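Local coordinates for protein colicin-B (Escherichia coli, PDB 1RH1) that kills Escherichia coli and closely related bacteria by forming channels that depolarise the cytoplasmic membrane and dissipate the energy of the cell, at residues A[165-170]-A[267-272]; A[216-221]-A[283-288]; A[139-144]-A[180-185]; A[62-65]-A[69-72]. All blocks are in the same frame, centred on the assembly; numbering follows the deposited sequence.

Contact 1 of 4, residues A[165-170]-A[267-272]; sequences VPVKYR and DVIVRF
The guanidinium of R170 receives the carboxylate of D267 at its edge, not over a face. CG of D267 lies in the guanidinium plane. The carboxylate itself is turned, so the two planes stand 49° apart. R170 grips side-on, with NE and NH1, and the pair is a salt bridge. NE of R170 gives the shorter bond, 2.7 Å to OD1 of D267, on the syn lone pair of that oxygen. NH1 of R170 bonds OD2 of D267 at 2.9 Å, again from the syn side but 28° out of the carboxylate plane. A weak third bond runs from NH1 of R170 to OD1 of D267. The arginine chain bends at its third torsion (chi3 66°), and this swings NE and NH1 toward the acid. OD1 of D267 also bonds OH of Y282. NH2 of R170 makes a second salt bridge, to D17, the first residue of the TonB box. R170 thus links D17 to D267 of strand 266-271.

The chain turns a corner at K168. Strand 163-167 belongs to the mixed sheet, together with strand 266-271, whereas R170 lies on strand 169-176 of the five-stranded antiparallel sheet.

Before the corner the contact is apolar. CD1 of I269 reaches CG1 of V165 at 3.5 Å, and the two side chains cross at about a right angle. The same CD1 of I269 lies 4.3 Å from CG1 of V167. V165 and V167 are alternate residues, so both turn toward I269. V192 of strand 189-201 packs on V167 and R170, and Y282 covers I269.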
# COMPACT_ATOMS: atom_id res chain seq x y z
N VAL A 165 1.66 -10.78 -15.88
CA VAL A 165 0.95 -12.00 -15.57
C VAL A 165 0.76 -12.13 -14.06
O VAL A 165 1.66 -11.86 -13.27
CB VAL A 165 1.75 -13.18 -16.18
CG1 VAL A 165 3.15 -13.29 -15.63
CG2 VAL A 165 1.01 -14.47 -15.87
N PRO A 166 -0.43 -12.50 -13.59
CA PRO A 166 -0.69 -12.84 -12.19
C PRO A 166 0.27 -13.85 -11.62
O PRO A 166 0.42 -14.88 -12.23
CB PRO A 166 -2.09 -13.32 -12.25
CG PRO A 166 -2.70 -12.38 -13.25
CD PRO A 166 -1.67 -12.35 -14.34
N VAL A 167 0.98 -13.59 -10.51
CA VAL A 167 1.88 -14.58 -9.91
C VAL A 167 1.53 -14.93 -8.46
O VAL A 167 0.80 -14.16 -7.81
CB VAL A 167 3.38 -14.12 -9.92
CG1 VAL A 167 3.93 -14.12 -11.32
CG2 VAL A 167 3.51 -12.73 -9.35
N LYS A 168 2.01 -16.07 -7.94
CA LYS A 168 1.75 -16.40 -6.53
C LYS A 168 2.91 -16.30 -5.56
O LYS A 168 2.71 -16.21 -4.35
CB LYS A 168 1.19 -17.81 -6.35
CG LYS A 168 1.93 -18.94 -6.99
CD LYS A 168 1.29 -20.25 -6.60
CE LYS A 168 1.93 -21.27 -7.53
NZ LYS A 168 1.62 -22.60 -7.08
N TYR A 169 4.12 -16.35 -6.12
CA TYR A 169 5.38 -16.30 -5.42
C TYR A 169 6.25 -15.44 -6.30
O TYR A 169 6.07 -15.38 -7.51
CB TYR A 169 6.02 -17.69 -5.28
CG TYR A 169 5.30 -18.50 -4.21
CD1 TYR A 169 4.56 -19.62 -4.55
CD2 TYR A 169 5.30 -18.06 -2.89
CE1 TYR A 169 3.81 -20.29 -3.56
CE2 TYR A 169 4.56 -18.71 -1.90
CZ TYR A 169 3.81 -19.83 -2.23
OH TYR A 169 3.03 -20.45 -1.26
N ARG A 170 7.17 -14.74 -5.65
CA ARG A 170 8.17 -13.95 -6.32
C ARG A 170 9.48 -14.09 -5.59
O ARG A 170 9.54 -14.33 -4.39
CB ARG A 170 7.78 -12.49 -6.33
CG ARG A 170 6.78 -12.19 -7.43
CD ARG A 170 6.45 -10.71 -7.55
NE ARG A 170 7.60 -9.94 -7.97
CZ ARG A 170 7.97 -8.78 -7.41
NH1 ARG A 170 9.04 -8.19 -7.88
NH2 ARG A 170 7.33 -8.20 -6.40
N ASP A 267 12.55 -8.73 -11.95
CA ASP A 267 12.16 -10.12 -12.17
C ASP A 267 11.11 -10.16 -13.27
O ASP A 267 10.22 -9.31 -13.34
CB ASP A 267 11.55 -10.79 -10.92
CG ASP A 267 10.38 -10.12 -10.19
OD1 ASP A 267 9.78 -10.77 -9.33
OD2 ASP A 267 10.08 -8.95 -10.46
N VAL A 268 11.25 -11.08 -14.22
CA VAL A 268 10.32 -11.15 -15.34
C VAL A 268 10.04 -12.59 -15.70
O VAL A 268 10.70 -13.50 -15.20
CB VAL A 268 10.87 -10.44 -16.61
CG1 VAL A 268 11.15 -8.98 -16.37
CG2 VAL A 268 12.16 -11.09 -17.03
N ILE A 269 9.08 -12.84 -16.57
CA ILE A 269 8.87 -14.19 -17.04
C ILE A 269 9.21 -14.11 -18.50
O ILE A 269 8.58 -13.44 -19.31
CB ILE A 269 7.41 -14.62 -16.80
CG1 ILE A 269 7.25 -15.00 -15.34
CG2 ILE A 269 7.04 -15.82 -17.65
CD1 ILE A 269 5.84 -15.45 -14.99
N VAL A 270 10.32 -14.79 -18.78
CA VAL A 270 10.85 -14.85 -20.13
C VAL A 270 10.10 -15.95 -20.83
O VAL A 270 10.11 -17.11 -20.40
CB VAL A 270 12.35 -15.17 -20.10
CG1 VAL A 270 12.82 -15.23 -21.52
CG2 VAL A 270 13.14 -14.10 -19.37
N ARG A 271 9.44 -15.53 -21.90
CA ARG A 271 8.66 -16.39 -22.80
C ARG A 271 9.43 -16.69 -24.09
O ARG A 271 9.78 -15.79 -24.85
CB ARG A 271 7.36 -15.64 -23.06
CG ARG A 271 6.42 -16.22 -24.08
CD ARG A 271 5.24 -15.29 -24.25
NE ARG A 271 4.08 -16.14 -24.37
CZ ARG A 271 2.94 -15.71 -24.91
NH1 ARG A 271 2.82 -14.46 -25.38
NH2 ARG A 271 1.90 -16.56 -24.97
N PHE A 272 9.73 -17.95 -24.41
CA PHE A 272 10.52 -18.26 -25.59
C PHE A 272 9.75 -18.28 -26.92
O PHE A 272 8.52 -18.14 -26.89
CB PHE A 272 11.20 -19.58 -25.30
CG PHE A 272 12.29 -19.37 -24.26
CD1 PHE A 272 13.58 -19.04 -24.67
CD2 PHE A 272 12.01 -19.50 -22.90
CE1 PHE A 272 14.58 -18.82 -23.72
CE2 PHE A 272 13.01 -19.29 -21.95
CZ PHE A 272 14.30 -18.95 -22.36

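Contact 2 of 4, residues A[216-221]-A[283-288]; sequences APVSPN and ISAVEI
An inverse gamma turn centred on P217 ends the run of strand 213-216 and places V218 against strand 281-286. The turn is closed by the backbone bond from N of V218 to O of A216, at 2.9 Å. The loop then passes through a cis peptide bond before P220.

V218 carries the contact from its side. Its CB points toward the strand, and each methyl takes its own partner. CG1 of V218 lies 3.8 Å from CB of A285. CG2 of V218 meets CG2 of I283 at 4.0 Å. I283 and A285 are alternate residues on one face of the strand, while S284 between them points away. V218 thus bridges two successive side chains of that face. The side chains of V218 and I283 cross at about a right angle. In I283 the long branch runs anti to the backbone N (chi1 -177°), which leaves the short CG2 branch to touch V218. All three residues are buried, and the contact is wholly apolar.

S284 uses its OG to bond the backbone O of L171, on the other side of the strand. Past the strand, E287 bonds S24, the last residue of the TonB box. Strand 281-286 runs antiparallel to both of its neighbours, 266-271 and 139-146. L225 of strand 225-228 packs on V218 and on I283, and M142 of strand 139-146 covers A285.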
# COMPACT_ATOMS: atom_id res chain seq x y z
N ALA A 216 16.89 -12.20 -24.01
CA ALA A 216 15.74 -11.62 -23.34
C ALA A 216 16.08 -10.43 -22.48
O ALA A 216 17.13 -10.44 -21.84
CB ALA A 216 15.10 -12.61 -22.43
N PRO A 217 15.23 -9.39 -22.43
CA PRO A 217 15.41 -8.26 -21.53
C PRO A 217 15.08 -8.48 -20.05
O PRO A 217 14.06 -8.04 -19.51
CB PRO A 217 14.57 -7.19 -22.19
CG PRO A 217 13.42 -7.98 -22.75
CD PRO A 217 14.14 -9.15 -23.36
N VAL A 218 16.00 -9.23 -19.42
CA VAL A 218 15.99 -9.41 -17.98
C VAL A 218 16.39 -8.06 -17.41
O VAL A 218 15.83 -7.63 -16.40
CB VAL A 218 16.99 -10.46 -17.59
CG1 VAL A 218 16.99 -10.65 -16.10
CG2 VAL A 218 16.63 -11.74 -18.32
N SER A 219 17.38 -7.43 -18.08
CA SER A 219 17.74 -6.01 -17.94
C SER A 219 18.02 -5.59 -16.50
O SER A 219 18.81 -6.32 -15.89
CB SER A 219 16.57 -5.31 -18.65
OG SER A 219 16.88 -4.02 -19.15
N PRO A 220 17.50 -4.53 -15.85
CA PRO A 220 17.12 -3.21 -16.37
C PRO A 220 18.32 -2.30 -16.57
O PRO A 220 19.32 -2.42 -15.85
CB PRO A 220 16.09 -2.66 -15.37
CG PRO A 220 16.57 -3.20 -14.07
CD PRO A 220 17.07 -4.61 -14.45
N ASN A 221 18.20 -1.44 -17.59
CA ASN A 221 19.25 -0.54 -18.09
C ASN A 221 20.43 -1.26 -18.76
O ASN A 221 21.15 -0.69 -19.59
CB ASN A 221 19.82 0.34 -16.97
CG ASN A 221 18.82 1.32 -16.38
OD1 ASN A 221 18.47 2.31 -17.02
ND2 ASN A 221 18.35 1.07 -15.15
N ILE A 283 12.80 -15.33 -14.04
CA ILE A 283 14.14 -15.00 -13.68
C ILE A 283 14.22 -13.71 -12.90
O ILE A 283 13.52 -12.74 -13.17
CB ILE A 283 14.91 -15.04 -15.02
CG1 ILE A 283 16.36 -14.76 -14.78
CG2 ILE A 283 14.34 -14.06 -16.01
CD1 ILE A 283 17.15 -15.27 -16.00
N SER A 284 15.02 -13.77 -11.84
CA SER A 284 15.21 -12.64 -10.94
C SER A 284 16.64 -12.11 -10.95
O SER A 284 17.58 -12.87 -10.76
CB SER A 284 14.89 -13.05 -9.53
OG SER A 284 14.88 -11.86 -8.74
N ALA A 285 16.81 -10.79 -11.13
CA ALA A 285 18.13 -10.20 -11.26
C ALA A 285 18.37 -9.04 -10.30
O ALA A 285 17.96 -7.90 -10.53
CB ALA A 285 18.31 -9.69 -12.68
N VAL A 286 19.11 -9.35 -9.23
CA VAL A 286 19.39 -8.43 -8.14
C VAL A 286 20.78 -7.80 -8.14
O VAL A 286 21.77 -8.41 -8.51
CB VAL A 286 19.11 -9.20 -6.83
CG1 VAL A 286 19.55 -8.48 -5.57
CG2 VAL A 286 17.61 -9.39 -6.76
N GLU A 287 20.85 -6.59 -7.62
CA GLU A 287 22.07 -5.82 -7.43
C GLU A 287 22.59 -5.86 -5.98
O GLU A 287 21.94 -5.34 -5.07
CB GLU A 287 21.75 -4.42 -7.85
CG GLU A 287 22.90 -3.44 -7.75
CD GLU A 287 22.45 -2.04 -8.12
OE1 GLU A 287 23.08 -1.46 -9.01
OE2 GLU A 287 21.48 -1.55 -7.53
N ILE A 288 23.75 -6.50 -5.75
CA ILE A 288 24.42 -6.61 -4.45
C ILE A 288 24.80 -5.17 -4.06
O ILE A 288 25.63 -4.56 -4.75
CB ILE A 288 25.75 -7.48 -4.50
CG1 ILE A 288 25.91 -8.18 -5.84
CG2 ILE A 288 25.73 -8.55 -3.44
CD1 ILE A 288 26.41 -7.24 -7.00

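Contact 3 of 4, residues A[139-144]-A[180-185]; sequences IRLMVT and QYMAII
M182 is the side chain through which segment 180-185 reaches segment 139-144. Its sulfur and its end methyl each take a partner. SD of M182 lies 4.4 Å from CD1 of L141. CE of M182 lies at the same distance, 4.4 Å, from CG2 of V143. The last torsion of M182 is bent (chi3 59°), which carries CE off the line of the chain, to the side of V143. Both approaches are loose van der Waals contacts between buried groups. L141 and V143 are alternate residues, and their CB atoms point toward M182. M142 between them points away.

The two segments belong to different sheets. Segment 139-144 lies on strand 139-146 of the mixed sheet. Segment 180-185 lies on strand 179-186 of the five-stranded antiparallel sheet. The nearest CA atoms, those of L141 and M182, are 9.7 Å apart, a spacing at which side chains and not backbones meet. The contact is thus face-to-face packing of two beta sheets.

Further out, V286 of strand 281-286 also touches M182, and L128 of strand 121-128 leans on L141. Strand 139-146 is held on both edges by backbone bonds. L141 and V143 bond V286 and S284 on one edge. R140 and M142 bond I72 and R70 on the other. The side chain of R140 folds back, and its NE bonds O of I139 at 2.9 Å.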
# COMPACT_ATOMS: atom_id res chain seq x y z
N ILE A 139 28.08 -6.61 -11.82
CA ILE A 139 27.70 -7.93 -11.37
C ILE A 139 26.19 -7.87 -11.18
O ILE A 139 25.61 -6.78 -11.01
CB ILE A 139 28.43 -8.24 -10.03
CG1 ILE A 139 29.92 -8.29 -10.24
CG2 ILE A 139 28.00 -9.59 -9.48
CD1 ILE A 139 30.60 -6.98 -9.83
N ARG A 140 25.55 -9.04 -11.25
CA ARG A 140 24.12 -9.21 -10.99
C ARG A 140 23.78 -10.63 -10.50
O ARG A 140 24.19 -11.63 -11.09
CB ARG A 140 23.40 -8.85 -12.26
CG ARG A 140 22.17 -8.17 -11.77
CD ARG A 140 21.92 -6.74 -12.20
NE ARG A 140 22.94 -5.82 -11.76
CZ ARG A 140 22.74 -4.50 -11.86
NH1 ARG A 140 21.60 -4.01 -12.35
NH2 ARG A 140 23.71 -3.67 -11.50
N LEU A 141 23.14 -10.81 -9.35
CA LEU A 141 22.75 -12.12 -8.84
C LEU A 141 21.46 -12.57 -9.48
O LEU A 141 20.44 -11.91 -9.34
CB LEU A 141 22.54 -12.08 -7.35
CG LEU A 141 23.74 -11.74 -6.51
CD1 LEU A 141 23.29 -11.52 -5.12
CD2 LEU A 141 24.74 -12.87 -6.52
N MET A 142 21.48 -13.68 -10.21
CA MET A 142 20.28 -14.11 -10.86
C MET A 142 19.81 -15.41 -10.26
O MET A 142 20.60 -16.28 -9.90
CB MET A 142 20.54 -14.27 -12.35
CG MET A 142 20.77 -12.96 -13.07
SD MET A 142 21.09 -13.05 -14.85
CE MET A 142 21.13 -11.31 -15.08
N VAL A 143 18.48 -15.52 -10.14
CA VAL A 143 17.79 -16.70 -9.60
C VAL A 143 16.73 -17.07 -10.60
O VAL A 143 16.07 -16.23 -11.20
CB VAL A 143 17.01 -16.50 -8.29
CG1 VAL A 143 17.21 -17.75 -7.46
CG2 VAL A 143 17.46 -15.25 -7.53
N THR A 144 16.53 -18.37 -10.73
CA THR A 144 15.61 -18.88 -11.72
C THR A 144 14.57 -19.78 -11.10
O THR A 144 14.80 -20.39 -10.05
CB THR A 144 16.57 -19.52 -12.75
OG1 THR A 144 16.57 -18.50 -13.73
CG2 THR A 144 16.25 -20.86 -13.36
N GLN A 180 21.43 -6.77 3.41
CA GLN A 180 20.53 -7.21 2.34
C GLN A 180 20.42 -8.72 2.23
O GLN A 180 21.41 -9.45 2.20
CB GLN A 180 21.00 -6.61 1.00
CG GLN A 180 20.35 -7.03 -0.31
CD GLN A 180 21.16 -6.57 -1.50
OE1 GLN A 180 20.77 -5.67 -2.22
NE2 GLN A 180 22.32 -7.11 -1.79
N TYR A 181 19.16 -9.17 2.19
CA TYR A 181 18.79 -10.57 2.06
C TYR A 181 18.18 -10.91 0.70
O TYR A 181 17.81 -10.00 -0.03
CB TYR A 181 17.80 -10.89 3.13
CG TYR A 181 18.48 -11.00 4.46
CD1 TYR A 181 18.75 -9.87 5.23
CD2 TYR A 181 18.85 -12.27 4.91
CE1 TYR A 181 19.38 -10.02 6.46
CE2 TYR A 181 19.48 -12.41 6.14
CZ TYR A 181 19.74 -11.28 6.90
OH TYR A 181 20.38 -11.44 8.10
N MET A 182 18.11 -12.18 0.29
CA MET A 182 17.31 -12.55 -0.86
C MET A 182 16.22 -13.47 -0.36
O MET A 182 16.50 -14.44 0.34
CB MET A 182 18.17 -13.24 -1.90
CG MET A 182 19.08 -12.21 -2.55
SD MET A 182 19.00 -12.28 -4.35
CE MET A 182 17.28 -11.96 -4.54
N ALA A 183 14.97 -13.12 -0.67
CA ALA A 183 13.79 -13.77 -0.12
C ALA A 183 12.73 -14.20 -1.10
O ALA A 183 12.76 -13.80 -2.25
CB ALA A 183 13.08 -12.86 0.82
N ILE A 184 11.76 -15.00 -0.64
CA ILE A 184 10.61 -15.36 -1.45
C ILE A 184 9.39 -14.66 -0.90
O ILE A 184 8.98 -14.88 0.23
CB ILE A 184 10.41 -16.90 -1.44
CG1 ILE A 184 9.13 -17.20 -2.18
CG2 ILE A 184 10.39 -17.46 -0.03
CD1 ILE A 184 8.80 -18.68 -2.18
N ILE A 185 8.80 -13.77 -1.67
CA ILE A 185 7.62 -13.11 -1.18
C ILE A 185 6.36 -13.75 -1.71
O ILE A 185 6.35 -14.51 -2.66
CB ILE A 185 7.66 -11.62 -1.55
CG1 ILE A 185 7.96 -11.33 -2.99
CG2 ILE A 185 8.78 -11.04 -0.73
CD1 ILE A 185 7.99 -9.84 -3.36

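Contact 4 of 4, residues A[62-65]-A[69-72]; sequences SVLF and IRRI
S62 sets its hydroxyl over the face of the R70 guanidinium. OG of S62 lies 3.1 Å from CZ of R70, above the centre of the group. The angle is poor for a hydrogen bond to NE or NH2, so this is van der Waals contact.

V63 gives its carbonyl oxygen to the edge of the same guanidinium. NE of R70 bonds O of V63 at 3.1 Å, with an N-H...O angle of 160°. NH2 of R70 adds a weak bond to that oxygen. The arginine chain bends at its second and third torsions (chi2 -75°), which brings the guanidinium edge to O of V63.

The link 65-69 joins two strands that are not paired with each other. Strand 62-64 runs parallel to 87-90, and strand 70-73 runs antiparallel to 139-146. The axes of strands 62-64 and 70-72 come within 8.2 Å, with directions 131° apart.

L64 turns its CD1 to CD1 of I72, 3.7 Å away, and the side chains cross obliquely. V88 packs on both. F65 brings CE1 within 4.3 Å of NH2 of R70, at an oblique angle. CG1 of V63 lies over one face of the F65 ring, offset toward the rim; H91 meets this ring edge-to-face.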
# COMPACT_ATOMS: atom_id res chain seq x y z
N SER A 62 27.87 -18.93 -16.95
CA SER A 62 27.37 -19.74 -15.85
C SER A 62 26.14 -20.55 -16.22
O SER A 62 25.61 -20.45 -17.32
CB SER A 62 27.09 -18.82 -14.69
OG SER A 62 26.91 -19.55 -13.49
N VAL A 63 25.67 -21.39 -15.30
CA VAL A 63 24.49 -22.23 -15.47
C VAL A 63 23.41 -21.83 -14.49
O VAL A 63 23.60 -21.78 -13.27
CB VAL A 63 24.83 -23.72 -15.24
CG1 VAL A 63 23.62 -24.61 -15.39
CG2 VAL A 63 25.81 -24.16 -16.30
N LEU A 64 22.25 -21.63 -15.06
CA LEU A 64 21.08 -21.27 -14.29
C LEU A 64 20.13 -22.43 -13.98
O LEU A 64 19.19 -22.70 -14.75
CB LEU A 64 20.41 -20.18 -15.08
CG LEU A 64 20.36 -18.78 -14.52
CD1 LEU A 64 21.64 -18.40 -13.80
CD2 LEU A 64 20.03 -17.87 -15.69
N PHE A 65 20.42 -23.13 -12.85
CA PHE A 65 19.58 -24.19 -12.28
C PHE A 65 18.54 -23.50 -11.40
O PHE A 65 18.88 -22.53 -10.71
CB PHE A 65 20.29 -25.12 -11.33
CG PHE A 65 21.53 -25.76 -11.88
CD1 PHE A 65 22.77 -25.33 -11.44
CD2 PHE A 65 21.42 -26.79 -12.80
CE1 PHE A 65 23.93 -25.93 -11.93
CE2 PHE A 65 22.58 -27.39 -13.30
CZ PHE A 65 23.84 -26.97 -12.86
N ILE A 69 21.09 -19.40 -6.78
CA ILE A 69 21.64 -18.06 -7.04
C ILE A 69 23.06 -18.11 -7.60
O ILE A 69 23.92 -18.87 -7.14
CB ILE A 69 21.70 -17.20 -5.77
CG1 ILE A 69 20.34 -17.10 -5.13
CG2 ILE A 69 22.14 -15.79 -6.14
CD1 ILE A 69 20.39 -16.34 -3.81
N ARG A 70 23.24 -17.23 -8.59
CA ARG A 70 24.48 -17.05 -9.32
C ARG A 70 24.82 -15.60 -9.61
O ARG A 70 24.01 -14.75 -9.98
CB ARG A 70 24.43 -17.78 -10.64
CG ARG A 70 24.23 -19.27 -10.55
CD ARG A 70 25.48 -20.00 -10.11
NE ARG A 70 25.65 -21.09 -11.05
CZ ARG A 70 26.78 -21.76 -11.26
NH1 ARG A 70 27.89 -21.45 -10.59
NH2 ARG A 70 26.79 -22.71 -12.20
N ARG A 71 26.12 -15.40 -9.42
CA ARG A 71 26.81 -14.15 -9.60
C ARG A 71 27.29 -14.07 -11.04
O ARG A 71 28.22 -14.74 -11.49
CB ARG A 71 27.90 -14.19 -8.56
CG ARG A 71 28.74 -12.96 -8.45
CD ARG A 71 29.50 -13.05 -7.15
NE ARG A 71 30.32 -11.86 -7.05
CZ ARG A 71 29.97 -10.80 -6.31
NH1 ARG A 71 28.83 -10.78 -5.61
NH2 ARG A 71 30.77 -9.73 -6.27
N ILE A 72 26.52 -13.27 -11.79
CA ILE A 72 26.71 -13.08 -13.22
C ILE A 72 27.25 -11.67 -13.48
O ILE A 72 26.77 -10.67 -12.96
CB ILE A 72 25.31 -13.41 -13.87
CG1 ILE A 72 25.26 -14.92 -13.90
CG2 ILE A 72 25.09 -13.01 -15.30
CD1 ILE A 72 23.83 -15.41 -14.02

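In the fold
From the N terminus, contact 4 comes first and closes the short turn between strands 62-64 and 70-73. Contact 3 then spans 139 to 185. It ties the mixed sheet to the five-stranded antiparallel sheet. Contact 1 opens inside that span, at 165, and closes at 267, so the two cross. Contact 2 opens at 216, within the loop of contact 1, and closes beyond it at 288, so these also cross. Contacts 3 and 2 follow in series. Within the mixed sheet, strands 70-73, 139-146, 281-286 and 266-271 lie side by side and link all four contacts. Contacts 1 and 4 do not touch, their nearest atoms being about 9 Å apart.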